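Local coordinates for major capsid protein (Paramecium bursaria Chlorella virus 1, PDB 5TIP) that self-assembles into trimers, 1680 of which build the pseudo T=169 icosahedral capsid, about 190 nm across, of a large DNA virus, at residues E236-S241 with A246-R251; P268-Q273 with T295-G300; S354-P359 with Q363-C368. One frame throughout, in Å; residues are numbered along the deposited sequence.

Contact 1 of 3, residues E236-S241 with A246-R251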
ATOM      1  N   GLU A 236       9.398 -29.618 -12.452  1.00 36.34           N
ATOM      2  CA  GLU A 236       8.826 -30.937 -12.237  1.00 35.44           C
ATOM      3  C   GLU A 236       7.765 -31.121 -13.326  1.00 35.42           C
ATOM      4  O   GLU A 236       7.223 -30.143 -13.847  1.00 40.15           O
ATOM      5  CB  GLU A 236       8.194 -31.036 -10.851  1.00 33.55           C
ATOM      6  CG  GLU A 236       9.187 -30.921  -9.706  1.00 35.86           C
ATOM      7  CD  GLU A 236      10.274 -31.975  -9.769  1.00 42.77           C
ATOM      8  OE1 GLU A 236       9.960 -33.137 -10.106  1.00 43.72           O
ATOM      9  OE2 GLU A 236      11.444 -31.644  -9.483  1.00 46.61           O
ATOM     10  N   THR A 237       7.462 -32.368 -13.666  1.00 35.71           N
ATOM     11  CA  THR A 237       6.494 -32.668 -14.715  1.00 35.75           C
ATOM     12  C   THR A 237       5.131 -32.901 -14.074  1.00 34.91           C
ATOM     13  O   THR A 237       4.906 -33.933 -13.433  1.00 37.84           O
ATOM     14  CB  THR A 237       6.937 -33.883 -15.526  1.00 40.16           C
ATOM     15  OG1 THR A 237       8.219 -33.623 -16.112  1.00 44.12           O
ATOM     16  CG2 THR A 237       5.936 -34.178 -16.632  1.00 39.23           C
ATOM     17  N   ALA A 238       4.225 -31.944 -14.249  1.00 33.48           N
ATOM     18  CA  ALA A 238       2.856 -32.107 -13.789  1.00 31.76           C
ATOM     19  C   ALA A 238       2.046 -32.885 -14.817  1.00 32.99           C
ATOM     20  O   ALA A 238       2.265 -32.775 -16.026  1.00 36.96           O
ATOM     21  CB  ALA A 238       2.206 -30.748 -13.530  1.00 29.89           C
ATOM     22  N   THR A 239       1.102 -33.686 -14.324  1.00 34.55           N
ATOM     23  CA  THR A 239       0.289 -34.562 -15.166  1.00 38.52           C
ATOM     24  C   THR A 239      -1.191 -34.349 -14.872  1.00 40.06           C
ATOM     25  O   THR A 239      -1.861 -35.236 -14.329  1.00 41.98           O
ATOM     26  CB  THR A 239       0.667 -36.031 -14.960  1.00 44.14           C
ATOM     27  OG1 THR A 239       0.426 -36.402 -13.597  1.00 44.83           O
ATOM     28  CG2 THR A 239       2.131 -36.263 -15.294  1.00 47.40           C
ATOM     29  N   PRO A 240      -1.746 -33.192 -15.198  1.00 40.50           N
ATOM     30  CA  PRO A 240      -3.194 -32.953 -14.992  1.00 39.72           C
ATOM     31  C   PRO A 240      -3.911 -33.700 -16.125  1.00 40.78           C
ATOM     32  O   PRO A 240      -3.356 -33.758 -17.221  1.00 45.28           O
ATOM     33  CB  PRO A 240      -3.370 -31.465 -15.065  1.00 38.10           C
ATOM     34  CG  PRO A 240      -2.126 -30.959 -15.711  1.00 37.95           C
ATOM     35  CD  PRO A 240      -1.019 -31.920 -15.375  1.00 40.41           C
ATOM     36  N   SER A 241      -5.117 -34.160 -15.922  1.00 42.18           N
ATOM     37  CA  SER A 241      -5.891 -34.949 -16.867  1.00 44.32           C
ATOM     38  C   SER A 241      -7.244 -34.300 -17.121  1.00 46.69           C
ATOM     39  O   SER A 241      -7.728 -33.485 -16.331  1.00 48.18           O
ATOM     40  CB  SER A 241      -6.083 -36.384 -16.357  1.00 46.31           C
ATOM     41  OG  SER A 241      -7.106 -37.051 -17.075  1.00 48.56           O
ATOM     42  N   ALA A 246      -6.111 -36.398 -11.394  1.00 37.46           N
ATOM     43  CA  ALA A 246      -4.807 -37.002 -11.196  1.00 35.68           C
ATOM     44  C   ALA A 246      -4.181 -36.505  -9.895  1.00 33.47           C
ATOM     45  O   ALA A 246      -4.542 -35.452  -9.362  1.00 35.88           O
ATOM     46  CB  ALA A 246      -3.888 -36.698 -12.377  1.00 34.25           C
ATOM     47  N   SER A 247      -3.228 -37.282  -9.385  1.00 33.59           N
ATOM     48  CA  SER A 247      -2.524 -36.947  -8.157  1.00 35.81           C
ATOM     49  C   SER A 247      -1.040 -37.226  -8.340  1.00 37.98           C
ATOM     50  O   SER A 247      -0.647 -38.057  -9.161  1.00 39.32           O
ATOM     51  CB  SER A 247      -3.066 -37.734  -6.957  1.00 37.98           C
ATOM     52  OG  SER A 247      -2.951 -39.131  -7.168  1.00 40.73           O
ATOM     53  N   GLN A 248      -0.218 -36.522  -7.564  1.00 38.79           N
ATOM     54  CA  GLN A 248       1.225 -36.686  -7.645  1.00 40.39           C
ATOM     55  C   GLN A 248       1.849 -36.509  -6.268  1.00 40.56           C
ATOM     56  O   GLN A 248       1.280 -35.867  -5.381  1.00 42.93           O
ATOM     57  CB  GLN A 248       1.844 -35.692  -8.637  1.00 40.60           C
ATOM     58  CG  GLN A 248       1.723 -36.103 -10.094  1.00 39.82           C
ATOM     59  CD  GLN A 248       2.440 -35.151 -11.025  1.00 37.95           C
ATOM     60  OE1 GLN A 248       2.174 -33.949 -11.029  1.00 36.00           O
ATOM     61  NE2 GLN A 248       3.356 -35.683 -11.824  1.00 40.45           N
ATOM     62  N   ASN A 249       3.037 -37.089  -6.105  1.00 39.78           N
ATOM     63  CA  ASN A 249       3.863 -36.909  -4.913  1.00 40.69           C
ATOM     64  C   ASN A 249       5.252 -36.491  -5.384  1.00 42.01           C
ATOM     65  O   ASN A 249       6.022 -37.319  -5.880  1.00 45.62           O
ATOM     66  CB  ASN A 249       3.926 -38.175  -4.063  1.00 39.63           C
ATOM     67  CG  ASN A 249       2.584 -38.556  -3.477  1.00 39.79           C
ATOM     68  OD1 ASN A 249       1.820 -37.699  -3.036  1.00 39.80           O
ATOM     69  ND2 ASN A 249       2.294 -39.852  -3.457  1.00 42.46           N
ATOM     70  N   ILE A 250       5.566 -35.210  -5.236  1.00 39.33           N
ATOM     71  CA  ILE A 250       6.850 -34.670  -5.663  1.00 38.58           C
ATOM     72  C   ILE A 250       7.788 -34.675  -4.465  1.00 38.19           C
ATOM     73  O   ILE A 250       7.524 -34.014  -3.454  1.00 39.65           O
ATOM     74  CB  ILE A 250       6.702 -33.256  -6.247  1.00 36.31           C
ATOM     75  CG1 ILE A 250       6.014 -33.298  -7.615  1.00 36.65           C
ATOM     76  CG2 ILE A 250       8.060 -32.587  -6.367  1.00 38.13           C
ATOM     77  CD1 ILE A 250       4.502 -33.322  -7.561  1.00 40.33           C
ATOM     78  N   ARG A 251       8.876 -35.433  -4.571  1.00 36.89           N
ATOM     79  CA  ARG A 251       9.881 -35.488  -3.516  1.00 36.26           C
ATOM     80  C   ARG A 251      10.662 -34.181  -3.531  1.00 40.83           C
ATOM     81  O   ARG A 251      11.373 -33.886  -4.497  1.00 46.87           O
ATOM     82  CB  ARG A 251      10.798 -36.688  -3.736  1.00 36.36           C
ATOM     83  CG  ARG A 251      11.875 -36.900  -2.679  1.00 40.11           C
ATOM     84  CD  ARG A 251      11.285 -37.372  -1.358  1.00 45.75           C
ATOM     85  NE  ARG A 251      12.319 -37.650  -0.363  1.00 50.67           N
ATOM     86  CZ  ARG A 251      12.905 -38.833  -0.205  1.00 55.00           C
ATOM     87  NH1 ARG A 251      12.559 -39.856  -0.975  1.00 57.79           N
ATOM     88  NH2 ARG A 251      13.835 -38.998   0.726  1.00 54.36           N
TER
HETATM   89  O   HOH W   1      -6.707 -34.047 -13.364  1.00 33.78           O
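The side chain of Gln-248 reaches across to residues 237-239 and makes the compact centre of this contact. Beyond CG it runs out straight (chi2 -176°), carrying the amide to the opposite backbone. There NE2 donates to Thr-237 O at 2.8 Å, an almost linear bond (172°) lying in both the amide plane and the carbonyl plane. OE1 takes only a weak bond from Thr-239 N, at 3.5 Å, but also accepts from Tyr-382. An amide suits this place, giving and receiving at once. Thr-239, though exposed, packs here too, its OG1 3.5 Å from Gln-248 CD and its O 3.2 Å from the small CB of Ala-246. The two backbones run roughly antiparallel, yet the CA atoms of Ala-238 and Gln-248 stay 7.8 Å apart, too far for strand pairing. Strand 223-237 bonds to 412-426 and strand 247-251 to 376-387, so the chain passes between the two facing sheets of a jelly-roll sandwich. Buried Ile-250 packs on Leu-413 and Ile-415 and sets CG2 3.9 Å from the aliphatic CG of partly exposed Glu-236. The loose side begins at water 1, which bridges the segments, accepting from Ser-241 N at 3.0 Å and Ala-246 N at 3.1 Å.

Contact 2 of 3, residues P268-Q273 with T295-G300. With GLA (alpha-D-galactopyranose), chain F; BGC (beta-D-glucopyranose), chain B.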
ATOM      1  N   PRO A 268       5.159 -24.258 -20.470  1.00 33.33           N
ATOM      2  CA  PRO A 268       6.484 -23.763 -20.883  1.00 32.77           C
ATOM      3  C   PRO A 268       6.484 -23.021 -22.210  1.00 34.79           C
ATOM      4  O   PRO A 268       7.464 -22.324 -22.504  1.00 35.25           O
ATOM      5  CB  PRO A 268       7.331 -25.040 -20.962  1.00 34.67           C
ATOM      6  CG  PRO A 268       6.338 -26.146 -21.137  1.00 37.42           C
ATOM      7  CD  PRO A 268       5.117 -25.727 -20.378  1.00 34.32           C
ATOM      8  N   THR A 269       5.424 -23.142 -23.008  1.00 34.58           N
ATOM      9  CA  THR A 269       5.376 -22.444 -24.288  1.00 34.51           C
ATOM     10  C   THR A 269       5.263 -20.935 -24.098  1.00 33.39           C
ATOM     11  O   THR A 269       5.865 -20.163 -24.854  1.00 34.31           O
ATOM     12  CB  THR A 269       4.210 -22.970 -25.127  1.00 33.55           C
ATOM     13  OG1 THR A 269       4.335 -24.389 -25.279  1.00 33.68           O
ATOM     14  CG2 THR A 269       4.204 -22.321 -26.505  1.00 34.54           C
ATOM     15  N   ASN A 270       4.513 -20.493 -23.090  1.00 32.16           N
ATOM     16  CA  ASN A 270       4.216 -19.081 -22.889  1.00 28.55           C
ATOM     17  C   ASN A 270       4.763 -18.620 -21.547  1.00 26.56           C
ATOM     18  O   ASN A 270       4.521 -19.259 -20.518  1.00 29.20           O
ATOM     19  CB  ASN A 270       2.711 -18.821 -22.962  1.00 27.80           C
ATOM     20  CG  ASN A 270       2.115 -19.239 -24.288  1.00 29.97           C
ATOM     21  OD1 ASN A 270       2.591 -18.835 -25.349  1.00 32.90           O
ATOM     22  ND2 ASN A 270       1.075 -20.060 -24.237  1.00 30.41           N
ATOM     23  N   TYR A 271       5.493 -17.507 -21.566  1.00 24.75           N
ATOM     24  CA  TYR A 271       6.129 -16.997 -20.361  1.00 22.92           C
ATOM     25  C   TYR A 271       5.084 -16.479 -19.382  1.00 24.10           C
ATOM     26  O   TYR A 271       4.170 -15.744 -19.763  1.00 31.08           O
ATOM     27  CB  TYR A 271       7.114 -15.885 -20.714  1.00 22.33           C
ATOM     28  CG  TYR A 271       7.838 -15.306 -19.520  1.00 24.66           C
ATOM     29  CD1 TYR A 271       8.860 -16.010 -18.897  1.00 27.92           C
ATOM     30  CD2 TYR A 271       7.505 -14.054 -19.020  1.00 25.63           C
ATOM     31  CE1 TYR A 271       9.529 -15.485 -17.806  1.00 25.69           C
ATOM     32  CE2 TYR A 271       8.169 -13.521 -17.930  1.00 24.83           C
ATOM     33  CZ  TYR A 271       9.180 -14.242 -17.328  1.00 24.65           C
ATOM     34  OH  TYR A 271       9.844 -13.719 -16.243  1.00 26.35           O
ATOM     35  N   GLY A 272       5.222 -16.871 -18.119  1.00 25.50           N
ATOM     36  CA  GLY A 272       4.326 -16.399 -17.086  1.00 24.63           C
ATOM     37  C   GLY A 272       2.915 -16.934 -17.149  1.00 23.04           C
ATOM     38  O   GLY A 272       2.066 -16.477 -16.379  1.00 22.88           O
ATOM     39  N   GLN A 273       2.629 -17.883 -18.038  1.00 24.04           N
ATOM     40  CA  GLN A 273       1.293 -18.467 -18.119  1.00 26.16           C
ATOM     41  C   GLN A 273       1.160 -19.514 -17.023  1.00 28.12           C
ATOM     42  O   GLN A 273       1.683 -20.625 -17.139  1.00 27.94           O
ATOM     43  CB  GLN A 273       1.034 -19.074 -19.493  1.00 25.70           C
ATOM     44  CG  GLN A 273      -0.396 -19.577 -19.648  1.00 25.88           C
ATOM     45  CD  GLN A 273      -0.581 -20.501 -20.834  1.00 28.02           C
ATOM     46  OE1 GLN A 273       0.231 -20.520 -21.757  1.00 32.04           O
ATOM     47  NE2 GLN A 273      -1.661 -21.274 -20.814  1.00 29.38           N
ATOM     48  N   THR A 295      -5.690 -21.293 -28.137  1.00 32.06           N
ATOM     49  CA  THR A 295      -4.338 -21.794 -28.336  1.00 29.91           C
ATOM     50  C   THR A 295      -3.286 -20.735 -28.039  1.00 31.78           C
ATOM     51  O   THR A 295      -2.161 -21.073 -27.651  1.00 33.87           O
ATOM     52  CB  THR A 295      -4.170 -22.295 -29.773  1.00 34.16           C
ATOM     53  OG1 THR A 295      -5.280 -23.132 -30.118  1.00 36.46           O
ATOM     54  CG2 THR A 295      -2.888 -23.100 -29.913  1.00 33.60           C
ATOM     55  N   THR A 296      -3.640 -19.462 -28.194  1.00 32.32           N
ATOM     56  CA  THR A 296      -2.732 -18.347 -28.021  1.00 32.86           C
ATOM     57  C   THR A 296      -3.240 -17.446 -26.905  1.00 31.76           C
ATOM     58  O   THR A 296      -4.436 -17.125 -26.871  1.00 33.92           O
ATOM     59  CB  THR A 296      -2.611 -17.545 -29.328  1.00 33.39           C
ATOM     60  OG1 THR A 296      -2.083 -18.386 -30.361  1.00 36.44           O
ATOM     61  CG2 THR A 296      -1.709 -16.340 -29.146  1.00 31.78           C
ATOM     62  N   PRO A 297      -2.384 -17.030 -25.977  1.00 28.26           N
ATOM     63  CA  PRO A 297      -2.835 -16.164 -24.886  1.00 28.32           C
ATOM     64  C   PRO A 297      -3.022 -14.725 -25.344  1.00 33.34           C
ATOM     65  O   PRO A 297      -2.555 -14.306 -26.404  1.00 35.16           O
ATOM     66  CB  PRO A 297      -1.699 -16.256 -23.857  1.00 28.05           C
ATOM     67  CG  PRO A 297      -0.793 -17.348 -24.339  1.00 29.48           C
ATOM     68  CD  PRO A 297      -0.979 -17.431 -25.813  1.00 29.46           C
ATOM     69  N   ASP A 298      -3.732 -13.971 -24.510  1.00 33.67           N
ATOM     70  CA  ASP A 298      -3.712 -12.512 -24.577  1.00 32.20           C
ATOM     71  C   ASP A 298      -2.434 -12.094 -23.863  1.00 30.51           C
ATOM     72  O   ASP A 298      -2.419 -11.879 -22.651  1.00 31.99           O
ATOM     73  CB  ASP A 298      -4.963 -11.923 -23.934  1.00 31.11           C
ATOM     74  CG  ASP A 298      -5.055 -10.414 -24.091  1.00 33.08           C
ATOM     75  OD1 ASP A 298      -4.111  -9.799 -24.632  1.00 33.37           O
ATOM     76  OD2 ASP A 298      -6.085  -9.840 -23.675  1.00 33.24           O
ATOM     77  N   TYR A 299      -1.348 -11.984 -24.636  1.00 27.70           N
ATOM     78  CA  TYR A 299      -0.005 -11.913 -24.062  1.00 25.97           C
ATOM     79  C   TYR A 299       0.113 -10.801 -23.026  1.00 24.92           C
ATOM     80  O   TYR A 299       0.641 -11.013 -21.929  1.00 26.70           O
ATOM     81  CB  TYR A 299       1.028 -11.718 -25.172  1.00 23.80           C
ATOM     82  CG  TYR A 299       1.169 -12.905 -26.096  1.00 25.75           C
ATOM     83  CD1 TYR A 299       1.797 -14.069 -25.672  1.00 28.20           C
ATOM     84  CD2 TYR A 299       0.683 -12.860 -27.395  1.00 23.74           C
ATOM     85  CE1 TYR A 299       1.931 -15.156 -26.514  1.00 26.75           C
ATOM     86  CE2 TYR A 299       0.815 -13.942 -28.244  1.00 24.00           C
ATOM     87  CZ  TYR A 299       1.439 -15.086 -27.799  1.00 25.07           C
ATOM     88  OH  TYR A 299       1.570 -16.165 -28.641  1.00 30.21           O
ATOM     89  N   GLY A 300      -0.388  -9.610 -23.352  1.00 24.33           N
ATOM     90  CA  GLY A 300      -0.330  -8.508 -22.409  1.00 22.29           C
ATOM     91  C   GLY A 300      -1.128  -8.747 -21.147  1.00 22.40           C
ATOM     92  O   GLY A 300      -0.870  -8.099 -20.126  1.00 22.34           O
TER
HETATM   93  C1  GLA F   8      -6.096  -7.416 -28.987  1.00 31.22           C
HETATM   94  C2  GLA F   8      -7.095  -8.515 -28.643  1.00 31.25           C
HETATM   95  C3  GLA F   8      -6.576  -9.372 -27.498  1.00 31.60           C
HETATM   96  C4  GLA F   8      -5.169  -9.866 -27.803  1.00 32.44           C
HETATM   97  C5  GLA F   8      -4.264  -8.704 -28.198  1.00 34.49           C
HETATM   98  C6  GLA F   8      -2.881  -9.211 -28.586  1.00 37.58           C
HETATM   99  O2  GLA F   8      -8.347  -7.929 -28.269  1.00 35.26           O
HETATM  100  O3  GLA F   8      -7.445 -10.491 -27.305  1.00 34.37           O
HETATM  101  O4  GLA F   8      -5.213 -10.821 -28.869  1.00 33.77           O
HETATM  102  O5  GLA F   8      -4.831  -7.995 -29.298  1.00 35.04           O
HETATM  103  O6  GLA F   8      -2.408 -10.119 -27.587  1.00 38.12           O
HETATM  104  C2  BGC B   1      -5.345  -6.391 -23.799  1.00 26.37           C
HETATM  105  C3  BGC B   1      -5.514  -4.943 -24.272  1.00 30.07           C
HETATM  106  C4  BGC B   1      -6.474  -4.190 -23.365  1.00 32.64           C
HETATM  107  C5  BGC B   1      -6.073  -4.359 -21.908  1.00 31.04           C
HETATM  108  C6  BGC B   1      -7.089  -3.681 -21.002  1.00 30.78           C
HETATM  109  C1  BGC B   1      -5.069  -6.468 -22.308  1.00 23.30           C
HETATM  110  O2  BGC B   1      -4.248  -7.025 -24.442  1.00 27.46           O
HETATM  111  O3  BGC B   1      -6.035  -4.919 -25.604  1.00 30.82           O
HETATM  112  O4  BGC B   1      -6.517  -2.812 -23.728  1.00 37.68           O
HETATM  113  O5  BGC B   1      -6.039  -5.739 -21.569  1.00 28.63           O
HETATM  114  O6  BGC B   1      -8.393  -4.190 -21.294  1.00 32.07           O
HETATM  115  O   HOH W   2       2.269 -19.197 -28.721  1.00 35.26           O
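Pro-297 is the first residue of 295-300 to meet the other loop, resting the CG corner of its ring on the amide of Asn-270. Its CG sits 3.3 Å from Asn-270 ND2 and 3.5 Å from Asn-270 CG. The compact proline ring packs on this flat group without needing a polar partner, and the amide is steadied from its own side: Asn-270 ND2 donates to Gln-273 OE1 at 2.7 Å, nearly straight at 167°. That bond spans a type II turn whose third residue, Gly-272, takes the positive phi (71°) that glycine adopts easily. Asp-298, next along, serves the sugars instead, its carboxylate suited to a sugar hydroxyl. With CG opposite the backbone N (chi1 -175°), OD1 accepts from O2 of a bound glucose at 2.8 Å and touches C4 of a galactose, while OD2 is held by Asn-301, a glycosylated asparagine. Tyr-299 has both an edge for packing and a hydroxyl for water: its CE1 is 3.9 Å from Asn-270 OD1, and water 2 lies 3.1 Å from its OH, with a weak bond to Asn-270 OD1. Both segments belong to the long connection between strands 257-266 and 312-319, and they reach the N-terminal half of the chain: Tyr-271 bonds to Glu-89 of helix 87-91 and to Asn-109 of helix 109-119, and Gly-300 to Arg-129 of helix 122-132.

Contact 3 of 3, residues S354-P359 with Q363-C368. With HG (mercury (II) ion), chain T.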
ATOM      1  N   SER A 354       3.899 -20.699   3.950  1.00 23.12           N
ATOM      2  CA  SER A 354       4.898 -19.989   4.733  1.00 22.09           C
ATOM      3  C   SER A 354       5.138 -20.703   6.054  1.00 23.36           C
ATOM      4  O   SER A 354       4.188 -21.046   6.766  1.00 24.44           O
ATOM      5  CB  SER A 354       4.456 -18.547   4.987  1.00 20.93           C
ATOM      6  OG  SER A 354       5.403 -17.860   5.785  1.00 23.06           O
ATOM      7  N   PHE A 355       6.410 -20.932   6.373  1.00 25.10           N
ATOM      8  CA  PHE A 355       6.799 -21.351   7.711  1.00 27.50           C
ATOM      9  C   PHE A 355       7.078 -20.164   8.617  1.00 28.05           C
ATOM     10  O   PHE A 355       7.317 -20.356   9.813  1.00 31.81           O
ATOM     11  CB  PHE A 355       8.044 -22.242   7.654  1.00 26.67           C
ATOM     12  CG  PHE A 355       7.927 -23.389   6.694  1.00 25.82           C
ATOM     13  CD1 PHE A 355       7.173 -24.506   7.010  1.00 27.41           C
ATOM     14  CD2 PHE A 355       8.581 -23.350   5.474  1.00 21.00           C
ATOM     15  CE1 PHE A 355       7.067 -25.556   6.122  1.00 29.81           C
ATOM     16  CE2 PHE A 355       8.482 -24.396   4.585  1.00 23.19           C
ATOM     17  CZ  PHE A 355       7.724 -25.501   4.908  1.00 28.78           C
ATOM     18  N   ALA A 356       7.037 -18.950   8.075  1.00 26.46           N
ATOM     19  CA  ALA A 356       7.369 -17.733   8.795  1.00 22.74           C
ATOM     20  C   ALA A 356       6.125 -16.881   8.988  1.00 22.59           C
ATOM     21  O   ALA A 356       5.181 -16.938   8.195  1.00 22.46           O
ATOM     22  CB  ALA A 356       8.430 -16.922   8.046  1.00 20.98           C
ATOM     23  N   LEU A 357       6.140 -16.080  10.054  1.00 25.40           N
ATOM     24  CA  LEU A 357       5.040 -15.154  10.294  1.00 23.93           C
ATOM     25  C   LEU A 357       5.071 -13.989   9.315  1.00 25.64           C
ATOM     26  O   LEU A 357       4.014 -13.488   8.917  1.00 27.34           O
ATOM     27  CB  LEU A 357       5.094 -14.644  11.733  1.00 21.20           C
ATOM     28  CG  LEU A 357       4.929 -15.701  12.828  1.00 20.63           C
ATOM     29  CD1 LEU A 357       5.333 -15.134  14.177  1.00 21.14           C
ATOM     30  CD2 LEU A 357       3.501 -16.216  12.869  1.00 23.22           C
ATOM     31  N   LYS A 358       6.264 -13.553   8.911  1.00 28.45           N
ATOM     32  CA  LYS A 358       6.436 -12.462   7.952  1.00 28.09           C
ATOM     33  C   LYS A 358       7.467 -12.894   6.918  1.00 28.97           C
ATOM     34  O   LYS A 358       8.651 -12.545   7.019  1.00 30.12           O
ATOM     35  CB  LYS A 358       6.864 -11.171   8.650  1.00 31.73           C
ATOM     36  CG  LYS A 358       5.867 -10.652   9.675  1.00 38.15           C
ATOM     37  CD  LYS A 358       6.333  -9.348  10.309  1.00 43.62           C
ATOM     38  CE  LYS A 358       6.064  -8.149   9.405  1.00 48.40           C
ATOM     39  NZ  LYS A 358       6.986  -8.049   8.238  1.00 50.64           N
ATOM     40  N   PRO A 359       7.049 -13.659   5.905  1.00 26.06           N
ATOM     41  CA  PRO A 359       8.021 -14.154   4.916  1.00 27.23           C
ATOM     42  C   PRO A 359       8.680 -13.055   4.099  1.00 29.91           C
ATOM     43  O   PRO A 359       9.804 -13.248   3.620  1.00 31.99           O
ATOM     44  CB  PRO A 359       7.173 -15.081   4.031  1.00 24.81           C
ATOM     45  CG  PRO A 359       5.777 -14.586   4.195  1.00 24.40           C
ATOM     46  CD  PRO A 359       5.681 -14.117   5.616  1.00 24.76           C
ATOM     47  N   GLN A 363      13.971  -9.986   8.760  1.00 22.59           N
ATOM     48  CA  GLN A 363      14.130 -10.566  10.083  1.00 24.41           C
ATOM     49  C   GLN A 363      13.477 -11.939  10.117  1.00 27.43           C
ATOM     50  O   GLN A 363      12.304 -12.079   9.794  1.00 33.84           O
ATOM     51  CB  GLN A 363      13.497  -9.664  11.142  1.00 24.97           C
ATOM     52  CG  GLN A 363      13.084 -10.396  12.407  1.00 26.00           C
ATOM     53  CD  GLN A 363      14.252 -10.655  13.337  1.00 27.26           C
ATOM     54  OE1 GLN A 363      15.078  -9.780  13.570  1.00 28.33           O
ATOM     55  NE2 GLN A 363      14.322 -11.862  13.873  1.00 26.16           N
ATOM     56  N   PRO A 364      14.242 -12.967  10.491  1.00 22.48           N
ATOM     57  CA  PRO A 364      13.646 -14.305  10.546  1.00 20.78           C
ATOM     58  C   PRO A 364      12.491 -14.339  11.533  1.00 21.56           C
ATOM     59  O   PRO A 364      12.562 -13.770  12.624  1.00 24.95           O
ATOM     60  CB  PRO A 364      14.808 -15.199  10.995  1.00 21.90           C
ATOM     61  CG  PRO A 364      15.826 -14.266  11.567  1.00 23.31           C
ATOM     62  CD  PRO A 364      15.676 -12.982  10.821  1.00 22.48           C
ATOM     63  N   SER A 365      11.418 -15.021  11.139  1.00 21.57           N
ATOM     64  CA  SER A 365      10.195 -15.082  11.929  1.00 20.55           C
ATOM     65  C   SER A 365       9.553 -16.453  11.805  1.00 23.95           C
ATOM     66  O   SER A 365       8.332 -16.579  11.675  1.00 25.55           O
ATOM     67  CB  SER A 365       9.209 -13.999  11.498  1.00 23.66           C
ATOM     68  OG  SER A 365       8.889 -14.130  10.123  1.00 24.65           O
ATOM     69  N   GLY A 366      10.372 -17.498  11.838  1.00 26.76           N
ATOM     70  CA  GLY A 366       9.874 -18.851  11.719  1.00 25.38           C
ATOM     71  C   GLY A 366      10.439 -19.536  10.496  1.00 25.67           C
ATOM     72  O   GLY A 366      10.288 -19.043   9.376  1.00 28.23           O
ATOM     73  N   THR A 367      11.100 -20.671  10.693  1.00 25.11           N
ATOM     74  CA  THR A 367      11.697 -21.415   9.596  1.00 27.72           C
ATOM     75  C   THR A 367      11.462 -22.900   9.815  1.00 29.97           C
ATOM     76  O   THR A 367      11.056 -23.339  10.894  1.00 32.35           O
ATOM     77  CB  THR A 367      13.205 -21.146   9.466  1.00 28.11           C
ATOM     78  OG1 THR A 367      13.869 -21.524  10.679  1.00 30.93           O
ATOM     79  CG2 THR A 367      13.483 -19.678   9.168  1.00 28.31           C
ATOM     80  N   CYS A 368      11.711 -23.674   8.764  1.00 27.48           N
ATOM     81  CA  CYS A 368      11.757 -25.123   8.855  1.00 25.49           C
ATOM     82  C   CYS A 368      13.083 -25.601   8.291  1.00 28.06           C
ATOM     83  O   CYS A 368      13.442 -25.252   7.162  1.00 32.10           O
ATOM     84  CB  CYS A 368      10.603 -25.772   8.098  1.00 26.05           C
ATOM     85  SG  CYS A 368      10.766 -27.554   8.021  1.00 32.51           S
TER
HETATM   86 HG    HG T 501       8.879 -28.692   6.773  0.51 42.85          HG
HETATM   87  O   HOH W   3      10.894 -13.797   8.009  1.00 30.56           O
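Phe-355 offers the face of its ring to Cys-368, whose CB stands 3.8 Å from the ring centroid and only 12° off the normal, a CH-pi contact over the middle of the ring. Because SG lies opposite the backbone N (chi1 173°), the sulfur continues above the same face at a distance, 4.8 Å from the centroid, where it binds a mercury ion at 2.5 Å. The ion also lies close to the ring at CE1. Mercury's strong affinity for thiol sulfur accounts for its choice of this residue. The edge-to-face packing of Tyr-353 on Phe-355 adds to the aromatic surroundings.

At the other end the organising side chain is Ser-365, small enough to turn inward between the two segments. Its OG, placed between the backbone N and the carbonyl carbon (chi1 58°), accepts from Lys-358 N at 2.9 Å. The carbonyl O of the same serine accepts from Leu-357 N at 2.8 Å, so one residue receives two successive backbone N-H groups. Water 3 lies beside Ser-365 OG and the carbonyl oxygens of Lys-358 and Gln-363. Between the two ends the backbones come very close, the CA atoms of Ala-356 and Gly-366 being 4.0 Å apart. Gly-366 suits the spot: its phi is strongly positive, and its bare CA lies 3.5 Å from Phe-355 O.

The two segments run nearly antiparallel. Leu-357 packs on Ile-38 of the second subunit and Phe-25 of the third, while Pro-364 meets Tyr-33 of the second and Leu-17 of the third. The arrangement is thus a tight loop between two short strands, 350-354 and 368-369, that both pair with strand 257-266 in the jelly-roll sheet, built into the subunit interface of the trimeric, double jelly-roll capsomer.

Overall arrangement
All three contacts lie in the C-terminal jelly roll, follow one another along the chain, and do not touch. Contacts 1 and 2 are neighbours, with centres 21 Å apart and nearest atoms about 8 Å apart; Thr-411 links them, bonded to Ala-238 and packed against Pro-268. Contact 3 is 27 Å from contact 1 and 33 Å from contact 2, centre to centre, and sits across the chain's centre from contact 2. Strand 257-266 connects contacts 2 and 3: it pairs with the strands flanking contact 3 and leads into the loop of contact 2. The sugars near Asp-298 belong to contact 2, whereas contact 3 is the one touched by the other two subunits. The mercury ion of contact 3 is about 14 Å from the Ile-250 side chain.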